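Local coordinates for protein mevalonate 3-kinase (Thermoplasma acidophilum, PDB 4RKS) that phosphorylates (R)-mevalonate at its 3-hydroxyl with ATP, giving mevalonate 3-phosphate in an alternative mevalonate pathway of extreme acidophiles, at residues E271-L276 with Y291-G296; S259-R262 with N267-R270; N289-I292 with N298-V301; G34-G39 with F247-E252. All coordinates share one frame; numbering follows the deposited sequence.

Interaction 1: E271-L276 with Y291-G296; sequences ENMQKL and YIVTGG. With MEV ((R)-mevalonate), chain C; SO4 (sulfate ion), chain E.
Met273 reaches from the first turns of helix 271-283 to Val293 of segment 291-296, in a helix-on-sheet packing of the C-terminal half of this GHMP kinase. The tight part is small and wholly buried. Met273 CE meets Val293 CG1 at 4.0 Å and lies 4.2 Å from Gly296 O, so one methyl group touches both the Val293 side chain and the Gly296 carbonyl. The thioether runs out extended and then bends at its last torsion (chi3 74°), which brings CE against Val293. Phe200 and Val299 also pack on Met273, while Val268 lies against Val293. On its far side the 291-296 segment faces the substrate: Thr294 CB is 3.8 Å from O7 of (R)-mevalonate, and Gly295 N is 3.7 Å from mevalonate C6.

The looser side is polar and wet. The exposed Gln274 does not touch Tyr291 directly; a water bridges them, donating to Gln274 OE1 and lying 3.0 Å from Tyr291 OH. Farther out, Lys275 NZ and Glu271 OE1 form a salt bridge at 3.5 Å, one turn apart on the helix surface. The helix start holds a sulfate, probably from the crystallisation liquor, which also takes a bond from Arg270 NE. The position is one where the helix dipole would be expected to support an anion. Glu271 N donates to sulfate O3 at 2.6 Å, with an N-H...O angle of 144°.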
loop_
_atom_site.group_PDB
_atom_site.type_symbol
_atom_site.label_atom_id
_atom_site.label_comp_id
_atom_site.label_asym_id
_atom_site.label_seq_id
_atom_site.Cartn_x
_atom_site.Cartn_y
_atom_site.Cartn_z
ATOM N N GLU A 271 -16.104 17.330 -2.641
ATOM C CA GLU A 271 -16.962 18.126 -1.757
ATOM C C GLU A 271 -17.444 17.395 -0.504
ATOM O O GLU A 271 -17.290 17.905 0.605
ATOM C CB GLU A 271 -18.183 18.655 -2.523
ATOM C CG GLU A 271 -19.127 19.459 -1.636
ATOM C CD GLU A 271 -20.314 20.037 -2.389
ATOM O OE1 GLU A 271 -21.402 19.418 -2.350
ATOM O OE2 GLU A 271 -20.159 21.116 -3.002
ATOM N N ASN A 272 -18.035 16.215 -0.671
ATOM C CA ASN A 272 -18.536 15.469 0.482
ATOM C C ASN A 272 -17.401 14.927 1.350
ATOM O O ASN A 272 -17.586 14.680 2.552
ATOM C CB ASN A 272 -19.448 14.326 0.032
ATOM C CG ASN A 272 -20.762 14.823 -0.545
ATOM O OD1 ASN A 272 -21.146 15.969 -0.333
ATOM N ND2 ASN A 272 -21.453 13.959 -1.278
ATOM N N MET A 273 -16.230 14.740 0.741
ATOM C CA MET A 273 -15.047 14.335 1.497
ATOM C C MET A 273 -14.594 15.478 2.405
ATOM O O MET A 273 -14.259 15.262 3.569
ATOM C CB MET A 273 -13.915 13.910 0.558
ATOM C CG MET A 273 -14.175 12.592 -0.138
ATOM S SD MET A 273 -12.967 12.213 -1.416
ATOM C CE MET A 273 -11.525 11.755 -0.429
ATOM N N GLN A 274 -14.615 16.695 1.875
ATOM C CA GLN A 274 -14.220 17.862 2.652
ATOM C C GLN A 274 -15.232 18.137 3.772
ATOM O O GLN A 274 -14.856 18.576 4.858
ATOM C CB GLN A 274 -14.055 19.086 1.741
ATOM C CG GLN A 274 -13.582 20.358 2.457
ATOM C CD GLN A 274 -12.404 20.123 3.414
ATOM O OE1 GLN A 274 -11.348 19.621 3.015
ATOM N NE2 GLN A 274 -12.587 20.491 4.683
ATOM N N LYS A 275 -16.510 17.865 3.522
ATOM C CA LYS A 275 -17.519 18.036 4.570
ATOM C C LYS A 275 -17.271 17.081 5.739
ATOM O O LYS A 275 -17.418 17.469 6.902
ATOM C CB LYS A 275 -18.934 17.827 4.018
ATOM C CG LYS A 275 -19.462 18.969 3.157
ATOM C CD LYS A 275 -20.861 18.644 2.631
ATOM C CE LYS A 275 -21.382 19.733 1.702
ATOM N NZ LYS A 275 -22.596 19.286 0.964
ATOM N N LEU A 276 -16.908 15.835 5.438
ATOM C CA LEU A 276 -16.619 14.865 6.494
ATOM C C LEU A 276 -15.421 15.328 7.318
ATOM O O LEU A 276 -15.451 15.303 8.547
ATOM C CB LEU A 276 -16.358 13.474 5.919
ATOM C CG LEU A 276 -15.890 12.406 6.926
ATOM C CD1 LEU A 276 -16.966 12.083 7.973
ATOM C CD2 LEU A 276 -15.443 11.132 6.223
ATOM N N TYR A 291 -6.951 12.020 10.359
ATOM C CA TYR A 291 -7.342 11.398 9.093
ATOM C C TYR A 291 -6.222 11.408 8.053
ATOM O O TYR A 291 -5.314 12.220 8.122
ATOM C CB TYR A 291 -8.574 12.092 8.502
ATOM C CG TYR A 291 -8.249 13.395 7.819
ATOM C CD1 TYR A 291 -8.228 14.585 8.536
ATOM C CD2 TYR A 291 -7.964 13.440 6.461
ATOM C CE1 TYR A 291 -7.924 15.776 7.922
ATOM C CE2 TYR A 291 -7.658 14.628 5.840
ATOM C CZ TYR A 291 -7.637 15.790 6.572
ATOM O OH TYR A 291 -7.337 16.975 5.953
ATOM N N ILE A 292 -6.339 10.506 7.079
ATOM C CA ILE A 292 -5.432 10.392 5.933
ATOM C C ILE A 292 -6.256 10.298 4.640
ATOM O O ILE A 292 -7.296 9.647 4.622
ATOM C CB ILE A 292 -4.524 9.140 6.051
ATOM C CG1 ILE A 292 -3.580 9.254 7.250
ATOM C CG2 ILE A 292 -3.721 8.888 4.750
ATOM C CD1 ILE A 292 -2.917 7.942 7.614
ATOM N N VAL A 293 -5.799 10.952 3.571
ATOM C CA VAL A 293 -6.344 10.727 2.232
ATOM C C VAL A 293 -5.180 10.383 1.307
ATOM O O VAL A 293 -4.220 11.142 1.241
ATOM C CB VAL A 293 -7.089 11.975 1.682
ATOM C CG1 VAL A 293 -7.611 11.720 0.273
ATOM C CG2 VAL A 293 -8.216 12.409 2.637
ATOM N N THR A 294 -5.245 9.252 0.607
ATOM C CA THR A 294 -4.153 8.893 -0.305
ATOM C C THR A 294 -4.524 9.306 -1.734
ATOM O O THR A 294 -4.671 10.486 -2.001
ATOM C CB THR A 294 -3.803 7.375 -0.227
ATOM O OG1 THR A 294 -4.947 6.576 -0.575
ATOM C CG2 THR A 294 -3.367 7.012 1.188
ATOM N N GLY A 295 -4.693 8.357 -2.649
ATOM C CA GLY A 295 -4.993 8.713 -4.031
ATOM C C GLY A 295 -6.444 8.491 -4.433
ATOM O O GLY A 295 -6.929 9.082 -5.385
ATOM N N GLY A 296 -7.139 7.631 -3.702
ATOM C CA GLY A 296 -8.512 7.301 -4.026
ATOM C C GLY A 296 -9.509 8.159 -3.273
ATOM O O GLY A 296 -9.140 9.042 -2.502
HETATM C C8 MEV C . 1.403 5.329 -3.847
HETATM O O8 MEV C . 2.052 4.802 -4.988
HETATM C C2 MEV C . 0.588 6.526 -4.286
HETATM C C3 MEV C . -0.455 7.054 -3.315
HETATM O O7 MEV C . -1.281 6.041 -2.802
HETATM C C4 MEV C . 0.201 7.779 -2.151
HETATM C C5 MEV C . 0.651 6.853 -1.036
HETATM O O3 MEV C . -0.109 5.947 -0.579
HETATM O O4 MEV C . 1.811 6.974 -0.575
HETATM C C6 MEV C . -1.316 8.025 -4.092
HETATM S S SO4 E . -15.891 19.106 -5.823
HETATM O O1 SO4 E . -14.947 19.846 -4.988
HETATM O O2 SO4 E . -15.248 18.783 -7.094
HETATM O O3 SO4 E . -16.292 17.876 -5.147
HETATM O O4 SO4 E . -17.080 19.919 -6.065
HETATM O O HOH W 1 -8.351 18.624 3.644
#

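Interaction 2: S259-R262 with N267-R270; sequences SILR and NVIR. With SO4 (sulfate ion), chain E; SO4 (sulfate ion), chain D.
With CG anti to its carbonyl carbon (chi1 -78°) and a bend at chi3, Arg262 carries CG and CD past the amide of Asn267, whose own CG is swung opposite the backbone N (chi1 -171°). The two side chains meet across the turn after helix 243-262. Asn267 OD1 comes 3.5 Å from Arg262 CD, and the guanidinium and amide planes stand nearly perpendicular, 84° apart. The two groups are joined through a water instead of a direct hydrogen bond. This water lies in the guanidinium plane at its edge and accepts from Arg262 NH1. It donates to Asn267 OD1 at 2.7 Å. A third bond, in which it accepts from Ile269 N, ties the helix end to both side chain and backbone of the following loop. Ser259 N lies above one face of the Arg262 guanidinium, displaced toward the rim.

On the buried side the contact is apolar and light: Leu261 CD1 lies 4.5 Å from Val268 CG2. Farther along, Arg270, the N-cap residue of the next helix, curls at chi2 and chi3 and serves two sulfates, probably from the crystallisation liquor. Its NE donates to O2 and O3 of one, and NH2 donates to O1 of the other at 3.0 Å; both anions approach the edge of the guanidinium.

The whole is a short loop connecting two successive helices. Leu261 also packs on Ile210 and Ile214 of helix 207-214, Val268 on Val293, and Ile269 on Gln274 and Ile277 of helix 271-283.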
loop_
_atom_site.group_PDB
_atom_site.type_symbol
_atom_site.label_atom_id
_atom_site.label_comp_id
_atom_site.label_asym_id
_atom_site.label_seq_id
_atom_site.Cartn_x
_atom_site.Cartn_y
_atom_site.Cartn_z
ATOM N N SER A 259 -2.497 19.737 -1.060
ATOM C CA SER A 259 -2.362 21.138 -1.475
ATOM C C SER A 259 -1.443 21.245 -2.703
ATOM O O SER A 259 -1.693 22.037 -3.614
ATOM C CB SER A 259 -1.832 21.996 -0.326
ATOM O OG SER A 259 -1.691 23.346 -0.722
ATOM N N ILE A 260 -0.390 20.434 -2.742
ATOM C CA ILE A 260 0.499 20.436 -3.907
ATOM C C ILE A 260 -0.214 19.890 -5.155
ATOM O O ILE A 260 -0.142 20.492 -6.222
ATOM C CB ILE A 260 1.787 19.634 -3.641
ATOM C CG1 ILE A 260 2.593 20.318 -2.540
ATOM C CG2 ILE A 260 2.619 19.512 -4.913
ATOM C CD1 ILE A 260 3.816 19.565 -2.109
ATOM N N LEU A 261 -0.931 18.782 -5.010
ATOM C CA LEU A 261 -1.679 18.207 -6.127
ATOM C C LEU A 261 -2.726 19.170 -6.710
ATOM O O LEU A 261 -2.820 19.311 -7.927
ATOM C CB LEU A 261 -2.350 16.894 -5.701
ATOM C CG LEU A 261 -1.380 15.715 -5.549
ATOM C CD1 LEU A 261 -2.079 14.448 -5.058
ATOM C CD2 LEU A 261 -0.648 15.439 -6.847
ATOM N N ARG A 262 -3.501 19.831 -5.851
ATOM C CA ARG A 262 -4.535 20.761 -6.312
ATOM C C ARG A 262 -3.946 21.866 -7.180
ATOM O O ARG A 262 -4.558 22.283 -8.159
ATOM C CB ARG A 262 -5.298 21.375 -5.127
ATOM C CG ARG A 262 -6.350 20.440 -4.512
ATOM C CD ARG A 262 -7.253 21.167 -3.496
ATOM N NE ARG A 262 -6.484 21.792 -2.416
ATOM C CZ ARG A 262 -6.196 21.205 -1.257
ATOM N NH1 ARG A 262 -6.610 19.964 -1.009
ATOM N NH2 ARG A 262 -5.489 21.858 -0.347
ATOM N N ASN A 267 -7.459 17.020 -8.011
ATOM C CA ASN A 267 -8.259 17.249 -6.811
ATOM C C ASN A 267 -8.869 15.974 -6.263
ATOM O O ASN A 267 -9.936 15.540 -6.708
ATOM C CB ASN A 267 -9.374 18.261 -7.085
ATOM C CG ASN A 267 -10.078 18.696 -5.814
ATOM O OD1 ASN A 267 -9.453 18.823 -4.758
ATOM N ND2 ASN A 267 -11.384 18.914 -5.903
ATOM N N VAL A 268 -8.190 15.382 -5.283
ATOM C CA VAL A 268 -8.618 14.125 -4.705
ATOM C C VAL A 268 -9.707 14.323 -3.646
ATOM O O VAL A 268 -10.619 13.508 -3.540
ATOM C CB VAL A 268 -7.434 13.377 -4.065
ATOM C CG1 VAL A 268 -7.904 12.083 -3.423
ATOM C CG2 VAL A 268 -6.359 13.102 -5.101
ATOM N N ILE A 269 -9.604 15.394 -2.857
ATOM C CA ILE A 269 -10.574 15.611 -1.789
ATOM C C ILE A 269 -11.757 16.405 -2.333
ATOM O O ILE A 269 -11.693 17.627 -2.497
ATOM C CB ILE A 269 -9.952 16.331 -0.578
ATOM C CG1 ILE A 269 -8.758 15.533 -0.054
ATOM C CG2 ILE A 269 -10.974 16.473 0.536
ATOM C CD1 ILE A 269 -8.004 16.212 1.073
ATOM N N ARG A 270 -12.826 15.677 -2.633
ATOM C CA ARG A 270 -14.022 16.211 -3.264
ATOM C C ARG A 270 -14.972 16.774 -2.206
ATOM O O ARG A 270 -14.680 16.696 -1.010
ATOM C CB ARG A 270 -14.696 15.116 -4.096
ATOM C CG ARG A 270 -13.781 14.510 -5.176
ATOM C CD ARG A 270 -13.562 15.466 -6.352
ATOM N NE ARG A 270 -14.829 15.798 -7.007
ATOM C CZ ARG A 270 -15.423 15.046 -7.934
ATOM N NH1 ARG A 270 -14.857 13.916 -8.336
ATOM N NH2 ARG A 270 -16.586 15.423 -8.461
HETATM S S SO4 E . -15.891 19.106 -5.823
HETATM O O1 SO4 E . -14.947 19.846 -4.988
HETATM O O2 SO4 E . -15.248 18.783 -7.094
HETATM O O3 SO4 E . -16.292 17.876 -5.147
HETATM O O4 SO4 E . -17.080 19.919 -6.065
HETATM S S SO4 D . -17.544 11.898 -10.424
HETATM O O1 SO4 D . -17.713 13.345 -10.311
HETATM O O2 SO4 D . -16.126 11.577 -10.332
HETATM O O3 SO4 D . -18.275 11.229 -9.349
HETATM O O4 SO4 D . -18.057 11.437 -11.711
HETATM O O HOH W 2 -7.734 17.858 -2.860
#

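Interaction 3: N289-I292 with N298-V301; sequences NAYI and NVYV
Ile292 and Tyr300 form the hydrogen-bonded pair of an antiparallel beta hairpin, made by strands 289-292 and 298-304. Two backbone bonds close it: Ile292 N donates to Tyr300 O at 2.8 Å, and Tyr300 N donates to Ile292 O at 2.9 Å. The neighbouring pair, Tyr291 with Val301, is non-hydrogen-bonded, its CA atoms 4.3 Å apart.

Weaker CH contacts fill in between. Tyr291 CA lies 3.1 Å from Tyr300 O, the carbonyl that also receives Ile292 N, and Val301 CA is 3.5 Å from Ala290 O. The edge of the Tyr300 ring, at CD2, comes up to Ile292 O.

Apolar packing occupies both faces of the hairpin. On the Tyr291 and Val301 face, Tyr291 CB touches Val299 CG1 at 4.1 Å and Val301 CG2; with chi1 at 78°, its CG sits between the backbone N and the carbonyl carbon, and the ring packs on Ile277 and Leu280 of helix 271-283. Asn289 CB packs on Val301 CG1 at 3.9 Å, while Asn289 OD1 bonds to Arg284 NH2 and Asn289 ND2 to Leu280 O. On the other face Ile292 CB stands 4.3 Å from Tyr300 CB, and Ile292 leans on Ala250 and Thr254 of helix 243-262.

The short hairpin is therefore held by two backbone hydrogen bonds and packed with mainly apolar side chains on both faces. Buried Tyr300 O is shared by an N-H and a CA-H, and the polar amide of Asn289 is satisfied beyond the hairpin.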
loop_
_atom_site.group_PDB
_atom_site.type_symbol
_atom_site.label_atom_id
_atom_site.label_comp_id
_atom_site.label_asym_id
_atom_site.label_seq_id
_atom_site.Cartn_x
_atom_site.Cartn_y
_atom_site.Cartn_z
ATOM N N ASN A 289 -8.879 12.011 17.070
ATOM C CA ASN A 289 -8.799 11.343 15.782
ATOM C C ASN A 289 -7.786 12.066 14.920
ATOM O O ASN A 289 -7.369 13.181 15.244
ATOM C CB ASN A 289 -10.152 11.292 15.077
ATOM C CG ASN A 289 -10.563 12.631 14.494
ATOM O OD1 ASN A 289 -10.036 13.072 13.467
ATOM N ND2 ASN A 289 -11.510 13.289 15.151
ATOM N N ALA A 290 -7.402 11.412 13.828
ATOM C CA ALA A 290 -6.581 12.003 12.772
ATOM C C ALA A 290 -6.953 11.300 11.480
ATOM O O ALA A 290 -7.241 10.096 11.499
ATOM C CB ALA A 290 -5.098 11.844 13.069
ATOM N N TYR A 291 -6.951 12.020 10.359
ATOM C CA TYR A 291 -7.342 11.398 9.093
ATOM C C TYR A 291 -6.222 11.408 8.053
ATOM O O TYR A 291 -5.314 12.220 8.122
ATOM C CB TYR A 291 -8.574 12.092 8.502
ATOM C CG TYR A 291 -8.249 13.395 7.819
ATOM C CD1 TYR A 291 -8.228 14.585 8.536
ATOM C CD2 TYR A 291 -7.964 13.440 6.461
ATOM C CE1 TYR A 291 -7.924 15.776 7.922
ATOM C CE2 TYR A 291 -7.658 14.628 5.840
ATOM C CZ TYR A 291 -7.637 15.790 6.572
ATOM O OH TYR A 291 -7.337 16.975 5.953
ATOM N N ILE A 292 -6.339 10.506 7.079
ATOM C CA ILE A 292 -5.432 10.392 5.933
ATOM C C ILE A 292 -6.256 10.298 4.640
ATOM O O ILE A 292 -7.296 9.647 4.622
ATOM C CB ILE A 292 -4.524 9.140 6.051
ATOM C CG1 ILE A 292 -3.580 9.254 7.250
ATOM C CG2 ILE A 292 -3.721 8.888 4.750
ATOM C CD1 ILE A 292 -2.917 7.942 7.614
ATOM N N ASN A 298 -11.179 7.960 -0.680
ATOM C CA ASN A 298 -11.407 7.465 0.660
ATOM C C ASN A 298 -10.842 8.409 1.709
ATOM O O ASN A 298 -9.842 9.097 1.474
ATOM C CB ASN A 298 -10.808 6.068 0.814
ATOM C CG ASN A 298 -11.244 5.128 -0.288
ATOM O OD1 ASN A 298 -12.399 4.719 -0.335
ATOM N ND2 ASN A 298 -10.322 4.785 -1.186
ATOM N N VAL A 299 -11.517 8.469 2.853
ATOM C CA VAL A 299 -10.989 9.168 4.013
ATOM C C VAL A 299 -10.775 8.163 5.129
ATOM O O VAL A 299 -11.732 7.542 5.620
ATOM C CB VAL A 299 -11.926 10.290 4.495
ATOM C CG1 VAL A 299 -11.379 10.924 5.773
ATOM C CG2 VAL A 299 -12.108 11.325 3.408
ATOM N N TYR A 300 -9.515 8.011 5.523
ATOM C CA TYR A 300 -9.106 7.028 6.526
ATOM C C TYR A 300 -8.938 7.695 7.880
ATOM O O TYR A 300 -8.108 8.580 8.027
ATOM C CB TYR A 300 -7.789 6.359 6.125
ATOM C CG TYR A 300 -7.824 5.624 4.814
ATOM C CD1 TYR A 300 -8.407 4.360 4.723
ATOM C CD2 TYR A 300 -7.236 6.167 3.673
ATOM C CE1 TYR A 300 -8.414 3.669 3.531
ATOM C CE2 TYR A 300 -7.245 5.482 2.478
ATOM C CZ TYR A 300 -7.833 4.236 2.416
ATOM O OH TYR A 300 -7.849 3.552 1.235
ATOM N N VAL A 301 -9.729 7.285 8.866
ATOM C CA VAL A 301 -9.694 7.958 10.161
ATOM C C VAL A 301 -9.166 7.056 11.271
ATOM O O VAL A 301 -9.814 6.074 11.669
ATOM C CB VAL A 301 -11.093 8.485 10.546
ATOM C CG1 VAL A 301 -11.004 9.339 11.783
ATOM C CG2 VAL A 301 -11.662 9.293 9.405
#

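Interaction 4: G34-G39 with F247-E252; sequences GVVLLG and FDLAQE. With MEV ((R)-mevalonate), chain C.
Val35 and Ala250 touch where the 34-39 segment turns a corner against helix 243-262. Starting from its backbone, Val35 O accepts a CA-H contact from Ala250 CA at 3.5 Å, and Ala250 CB also lies 3.6 Å from that oxygen. From CB the side chain divides: CG1, opposite the backbone N (chi1 163°), reaches Ala250 CB at 3.9 Å, and the side chain as a whole also packs on Ile234 of helix 220-238. Helix and corner run close here, with the Val35 and Ala250 CA atoms 5.0 Å apart. Alongside, Val36 CG2 meets Leu249 CD2 at 4.4 Å, a looser apolar touch, and Leu249 continues onto His230 and Met233.

Beyond the corner the segment turns from the helix to the substrate. Leu38 N donates to O4 of (R)-mevalonate at 2.8 Å with an N-H...O angle of 175°, an almost linear bond. Leu37 CD2 lies 3.8 Å from C5, the carboxylate carbon, and Gly34 CA is 3.4 Å from the other carboxylate oxygen, O3. Leu37 N is itself bonded to Asp253 OD2 of helix 243-262, consistent with the helix helping to position the loop that binds the carboxylate. Arg163 NH2 is a further hydrogen-bond partner of the ligand.

Val35 and Val36 both pair with Ala54, a classic beta bulge, and the kinked loop after it forms part of the mevalonate pocket, with the C-terminal region's helix backing the N-terminal region's substrate-binding segment.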
loop_
_atom_site.group_PDB
_atom_site.type_symbol
_atom_site.label_atom_id
_atom_site.label_comp_id
_atom_site.label_asym_id
_atom_site.label_seq_id
_atom_site.Cartn_x
_atom_site.Cartn_y
_atom_site.Cartn_z
ATOM N N GLY A 34 -0.782 4.872 2.638
ATOM C CA GLY A 34 0.351 5.765 2.829
ATOM C C GLY A 34 0.261 6.597 4.110
ATOM O O GLY A 34 -0.811 7.052 4.490
ATOM N N VAL A 35 1.396 6.793 4.773
ATOM C CA VAL A 35 1.487 7.634 5.974
ATOM C C VAL A 35 2.345 8.882 5.705
ATOM O O VAL A 35 2.015 9.997 6.135
ATOM C CB VAL A 35 2.051 6.820 7.176
ATOM C CG1 VAL A 35 2.540 7.735 8.289
ATOM C CG2 VAL A 35 0.989 5.847 7.700
ATOM N N VAL A 36 3.455 8.687 5.007
ATOM C CA VAL A 36 4.139 9.790 4.314
ATOM C C VAL A 36 3.950 9.470 2.845
ATOM O O VAL A 36 4.397 8.420 2.364
ATOM C CB VAL A 36 5.636 9.915 4.692
ATOM C CG1 VAL A 36 6.342 11.003 3.841
ATOM C CG2 VAL A 36 5.777 10.245 6.182
ATOM N N LEU A 37 3.245 10.355 2.150
ATOM C CA LEU A 37 2.601 10.007 0.898
ATOM C C LEU A 37 3.537 10.131 -0.284
ATOM O O LEU A 37 4.203 11.153 -0.439
ATOM C CB LEU A 37 1.364 10.892 0.693
ATOM C CG LEU A 37 0.304 10.713 1.780
ATOM C CD1 LEU A 37 -0.832 11.728 1.625
ATOM C CD2 LEU A 37 -0.215 9.292 1.733
ATOM N N LEU A 38 3.561 9.102 -1.133
ATOM C CA LEU A 38 4.447 9.108 -2.292
ATOM C C LEU A 38 3.864 9.824 -3.512
ATOM O O LEU A 38 2.732 9.576 -3.916
ATOM C CB LEU A 38 4.811 7.677 -2.688
ATOM C CG LEU A 38 5.708 7.597 -3.923
ATOM C CD1 LEU A 38 7.082 8.159 -3.589
ATOM C CD2 LEU A 38 5.803 6.152 -4.393
ATOM N N GLY A 39 4.661 10.710 -4.098
ATOM C CA GLY A 39 4.339 11.286 -5.381
ATOM C C GLY A 39 5.594 11.386 -6.211
ATOM O O GLY A 39 6.528 12.115 -5.849
ATOM N N PHE A 247 0.155 9.492 13.644
ATOM C CA PHE A 247 -1.047 9.726 12.840
ATOM C C PHE A 247 -1.347 11.214 12.694
ATOM O O PHE A 247 -1.741 11.655 11.610
ATOM C CB PHE A 247 -2.255 9.002 13.420
ATOM C CG PHE A 247 -2.317 7.534 13.060
ATOM C CD1 PHE A 247 -2.419 7.138 11.737
ATOM C CD2 PHE A 247 -2.302 6.554 14.049
ATOM C CE1 PHE A 247 -2.489 5.797 11.401
ATOM C CE2 PHE A 247 -2.372 5.194 13.712
ATOM C CZ PHE A 247 -2.467 4.827 12.389
ATOM N N ASP A 248 -1.137 11.987 13.759
ATOM C CA ASP A 248 -1.183 13.451 13.655
ATOM C C ASP A 248 -0.310 13.959 12.507
ATOM O O ASP A 248 -0.721 14.827 11.741
ATOM C CB ASP A 248 -0.707 14.122 14.942
ATOM C CG ASP A 248 -1.690 13.992 16.084
ATOM O OD1 ASP A 248 -2.849 13.579 15.863
ATOM O OD2 ASP A 248 -1.288 14.322 17.220
ATOM N N LEU A 249 0.909 13.427 12.407
ATOM C CA LEU A 249 1.832 13.836 11.352
ATOM C C LEU A 249 1.348 13.378 9.968
ATOM O O LEU A 249 1.478 14.117 8.993
ATOM C CB LEU A 249 3.233 13.296 11.638
ATOM C CG LEU A 249 4.406 13.664 10.722
ATOM C CD1 LEU A 249 5.706 13.543 11.470
ATOM C CD2 LEU A 249 4.466 12.729 9.522
ATOM N N ALA A 250 0.801 12.169 9.891
ATOM C CA ALA A 250 0.223 11.661 8.658
ATOM C C ALA A 250 -0.862 12.603 8.133
ATOM O O ALA A 250 -0.959 12.816 6.929
ATOM C CB ALA A 250 -0.344 10.277 8.866
ATOM N N GLN A 251 -1.667 13.165 9.033
ATOM C CA GLN A 251 -2.699 14.121 8.630
ATOM C C GLN A 251 -2.074 15.415 8.101
ATOM O O GLN A 251 -2.551 15.975 7.118
ATOM C CB GLN A 251 -3.658 14.437 9.792
ATOM C CG GLN A 251 -4.662 15.541 9.446
ATOM C CD GLN A 251 -5.756 15.717 10.491
ATOM O OE1 GLN A 251 -6.329 14.745 10.986
ATOM N NE2 GLN A 251 -6.060 16.966 10.812
ATOM N N GLU A 252 -1.008 15.885 8.741
ATOM C CA GLU A 252 -0.308 17.080 8.257
ATOM C C GLU A 252 0.349 16.817 6.904
ATOM O O GLU A 252 0.310 17.665 6.019
ATOM C CB GLU A 252 0.740 17.550 9.261
ATOM C CG GLU A 252 0.146 17.979 10.589
ATOM C CD GLU A 252 1.168 18.614 11.512
ATOM O OE1 GLU A 252 1.847 19.570 11.078
ATOM O OE2 GLU A 252 1.290 18.155 12.671
HETATM C C8 MEV C . 1.403 5.329 -3.847
HETATM O O8 MEV C . 2.052 4.802 -4.988
HETATM C C2 MEV C . 0.588 6.526 -4.286
HETATM C C3 MEV C . -0.455 7.054 -3.315
HETATM O O7 MEV C . -1.281 6.041 -2.802
HETATM C C4 MEV C . 0.201 7.779 -2.151
HETATM C C5 MEV C . 0.651 6.853 -1.036
HETATM O O3 MEV C . -0.109 5.947 -0.579
HETATM O O4 MEV C . 1.811 6.974 -0.575
HETATM C C6 MEV C . -1.316 8.025 -4.092
#

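In the fold
From the N terminus, interaction 4 comes first and spans furthest, joining 34-39 in the N-terminal part of the chain to helix 243-262 over some 207 intervening residues. The same helix then ends in interaction 2, which closes the short connection toward helix 271-283. Interaction 1 opens just after it and brings that second helix to segment 291-296, which begins in strand 289-292; interaction 3 folds this strand back on 298-301, sharing Tyr291 and Ile292 with interaction 1. Interactions 4, 2 and 1 thus follow in series, while 1 and 3 overlap. Interactions 1 and 4 both reach mevalonate, and a hydrogen bond between Gln251 OE1 and Tyr291 N links the helix of interaction 4 with the hairpin.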